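Local atomic coordinates of transaminase (Bacillus megaterium, PDB entry 5G0A), a protein that probably transfers amino groups between amines and carbonyl compounds with S-selectivity, using pyridoxal-5'-phosphate as cofactor. Residues R51-F56 with K429-G434. Numbering follows the deposited sequence.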
loop_
_atom_site.group_PDB
_atom_site.type_symbol
_atom_site.label_atom_id
_atom_site.label_comp_id
_atom_site.label_asym_id
_atom_site.label_seq_id
_atom_site.Cartn_x
_atom_site.Cartn_y
_atom_site.Cartn_z
ATOM N N ARG B 51 -22.523 32.111 31.044
ATOM C CA ARG B 51 -21.356 32.542 30.272
ATOM C C ARG B 51 -20.154 31.704 30.655
ATOM O O ARG B 51 -19.917 31.452 31.836
ATOM C CB ARG B 51 -21.035 34.014 30.521
ATOM C CG ARG B 51 -22.052 35.012 29.981
ATOM C CD ARG B 51 -21.484 36.402 30.166
ATOM N NE ARG B 51 -20.981 36.957 28.912
ATOM C CZ ARG B 51 -19.845 37.636 28.778
ATOM N NH1 ARG B 51 -19.034 37.834 29.817
ATOM N NH2 ARG B 51 -19.508 38.101 27.583
ATOM N N LEU B 52 -19.386 31.288 29.652
ATOM C CA LEU B 52 -18.242 30.395 29.860
ATOM C C LEU B 52 -17.021 31.042 29.226
ATOM O O LEU B 52 -17.045 31.380 28.038
ATOM C CB LEU B 52 -18.499 29.017 29.225
ATOM C CG LEU B 52 -19.742 28.237 29.690
ATOM C CD1 LEU B 52 -20.009 27.029 28.802
ATOM C CD2 LEU B 52 -19.635 27.823 31.161
ATOM N N LEU B 53 -15.971 31.266 30.016
ATOM C CA LEU B 53 -14.751 31.847 29.476
ATOM C C LEU B 53 -13.931 30.716 28.842
ATOM O O LEU B 53 -13.577 29.736 29.501
ATOM C CB LEU B 53 -13.940 32.546 30.595
ATOM C CG LEU B 53 -12.562 33.077 30.201
ATOM C CD1 LEU B 53 -12.624 34.101 29.067
ATOM C CD2 LEU B 53 -11.864 33.666 31.438
ATOM N N ASP B 54 -13.662 30.838 27.545
ATOM C CA ASP B 54 -13.171 29.692 26.783
ATOM C C ASP B 54 -11.652 29.747 26.588
ATOM O O ASP B 54 -11.177 30.359 25.639
ATOM C CB ASP B 54 -13.875 29.656 25.412
ATOM C CG ASP B 54 -13.483 28.440 24.587
ATOM O OD1 ASP B 54 -12.911 27.477 25.144
ATOM O OD2 ASP B 54 -13.745 28.470 23.373
ATOM N N PHE B 55 -10.895 29.116 27.488
ATOM C CA PHE B 55 -9.446 29.093 27.327
ATOM C C PHE B 55 -8.947 27.855 26.563
ATOM O O PHE B 55 -7.801 27.419 26.739
ATOM C CB PHE B 55 -8.696 29.363 28.656
ATOM C CG PHE B 55 -8.279 30.799 28.820
ATOM C CD1 PHE B 55 -9.226 31.823 28.746
ATOM C CD2 PHE B 55 -6.939 31.141 29.029
ATOM C CE1 PHE B 55 -8.857 33.158 28.870
ATOM C CE2 PHE B 55 -6.562 32.478 29.174
ATOM C CZ PHE B 55 -7.522 33.487 29.084
ATOM N N PHE B 56 -9.826 27.306 25.716
ATOM C CA PHE B 56 -9.393 26.477 24.575
ATOM C C PHE B 56 -9.443 27.264 23.270
ATOM O O PHE B 56 -8.868 26.804 22.267
ATOM C CB PHE B 56 -10.271 25.250 24.406
ATOM C CG PHE B 56 -10.175 24.279 25.542
ATOM C CD1 PHE B 56 -9.160 23.340 25.587
ATOM C CD2 PHE B 56 -11.112 24.312 26.573
ATOM C CE1 PHE B 56 -9.068 22.447 26.642
ATOM C CE2 PHE B 56 -11.035 23.418 27.627
ATOM C CZ PHE B 56 -10.006 22.483 27.664
ATOM N N LYS B 429 -15.857 27.355 38.285
ATOM C CA LYS B 429 -15.556 28.787 38.240
ATOM C C LYS B 429 -15.972 29.457 36.921
ATOM O O LYS B 429 -15.608 30.610 36.659
ATOM C CB LYS B 429 -14.064 29.019 38.523
ATOM C CG LYS B 429 -13.607 28.583 39.916
ATOM C CD LYS B 429 -14.130 29.500 41.017
ATOM C CE LYS B 429 -13.405 30.842 41.028
ATOM N NZ LYS B 429 -13.937 31.794 42.053
ATOM N N GLY B 430 -16.739 28.727 36.106
ATOM C CA GLY B 430 -17.185 29.195 34.787
ATOM C C GLY B 430 -16.071 29.354 33.758
ATOM O O GLY B 430 -16.188 30.177 32.851
ATOM N N VAL B 431 -14.989 28.586 33.914
ATOM C CA VAL B 431 -13.833 28.659 33.019
ATOM C C VAL B 431 -13.635 27.316 32.330
ATOM O O VAL B 431 -13.751 26.255 32.963
ATOM C CB VAL B 431 -12.536 29.099 33.753
ATOM C CG1 VAL B 431 -11.323 29.038 32.826
ATOM C CG2 VAL B 431 -12.683 30.517 34.307
ATOM N N LEU B 432 -13.403 27.371 31.012
ATOM C CA LEU B 432 -13.036 26.187 30.223
ATOM C C LEU B 432 -11.531 26.209 30.019
ATOM O O LEU B 432 -11.007 27.078 29.332
ATOM C CB LEU B 432 -13.751 26.203 28.849
ATOM C CG LEU B 432 -15.288 26.186 28.912
ATOM C CD1 LEU B 432 -15.928 26.618 27.597
ATOM C CD2 LEU B 432 -15.778 24.796 29.302
ATOM N N ILE B 433 -10.832 25.264 30.626
ATOM C CA ILE B 433 -9.368 25.204 30.525
ATOM C C ILE B 433 -8.971 23.772 30.822
ATOM O O ILE B 433 -9.647 23.101 31.606
ATOM C CB ILE B 433 -8.672 26.224 31.477
ATOM C CG1 ILE B 433 -7.211 26.462 31.079
ATOM C CG2 ILE B 433 -8.798 25.794 32.942
ATOM C CD1 ILE B 433 -6.610 27.756 31.616
ATOM N N GLY B 434 -7.915 23.297 30.169
ATOM C CA GLY B 434 -7.494 21.906 30.286
ATOM C C GLY B 434 -6.517 21.530 29.196
ATOM O O GLY B 434 -5.594 22.294 28.893
HETATM O O HOH W 1 -17.630 32.625 33.244
HETATM O O HOH W 2 -6.954 24.981 28.052
#
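Leu-432 is the bump of this contact: its side chain occupies a hollow formed by Leu-52, Asp-54 and Phe-56. CG lies anti to the carbonyl carbon (chi1 -61°), which brings CD1 to 3.9 Å from Leu-52 CB and 4.0 Å from Asp-54 OD1, while Leu-432 CB is 4.0 Å from Phe-56 CD2. On the other face of the sheet Leu-53 CD2 and Val-431 CG2 only just meet, at 4.3 Å, whereas further along Ile-433 CD1 comes to 4.0 Å from Phe-55 CB.

The backbones beneath are paired as parallel strands. Leu-53 is bonded to segment 429-434 through both its backbone polar atoms: its N donates to Gly-430 O (3.0 Å) and its O accepts from Leu-432 N (2.8 Å), both nearly straight. Phe-55 N continues the series to Leu-432 O, more bent at 137°. Before the first direct bond, water 1 donates to both Arg-51 O and Gly-430 O, bridging the two chains.

Beyond the paired strands the Phe-56 ring lies against the backbone of Leu-432 to Gly-434, meeting bare backbone at the glycine, where CZ is 3.4 Å from Gly-434 N. An Asx turn, in which Phe-56 N meets Asp-54 OD1 from above the carboxylate plane, probably helps to hold the bend from which the ring projects; the other carboxylate oxygen, OD2, accepts from Gln-58 N.

In the class-III aminotransferase chain, this pairing makes 431-432 an outermost strand, within this chain, of a small mixed sheet, beside 51-54, which is antiparallel to 43-45. Helix 451-468 packs under Leu-53, Phe-55 and Val-431; on the opposite face Leu-432 meets Leu-44, Leu-427 of helix 418-427 and Tyr-89 of the second subunit.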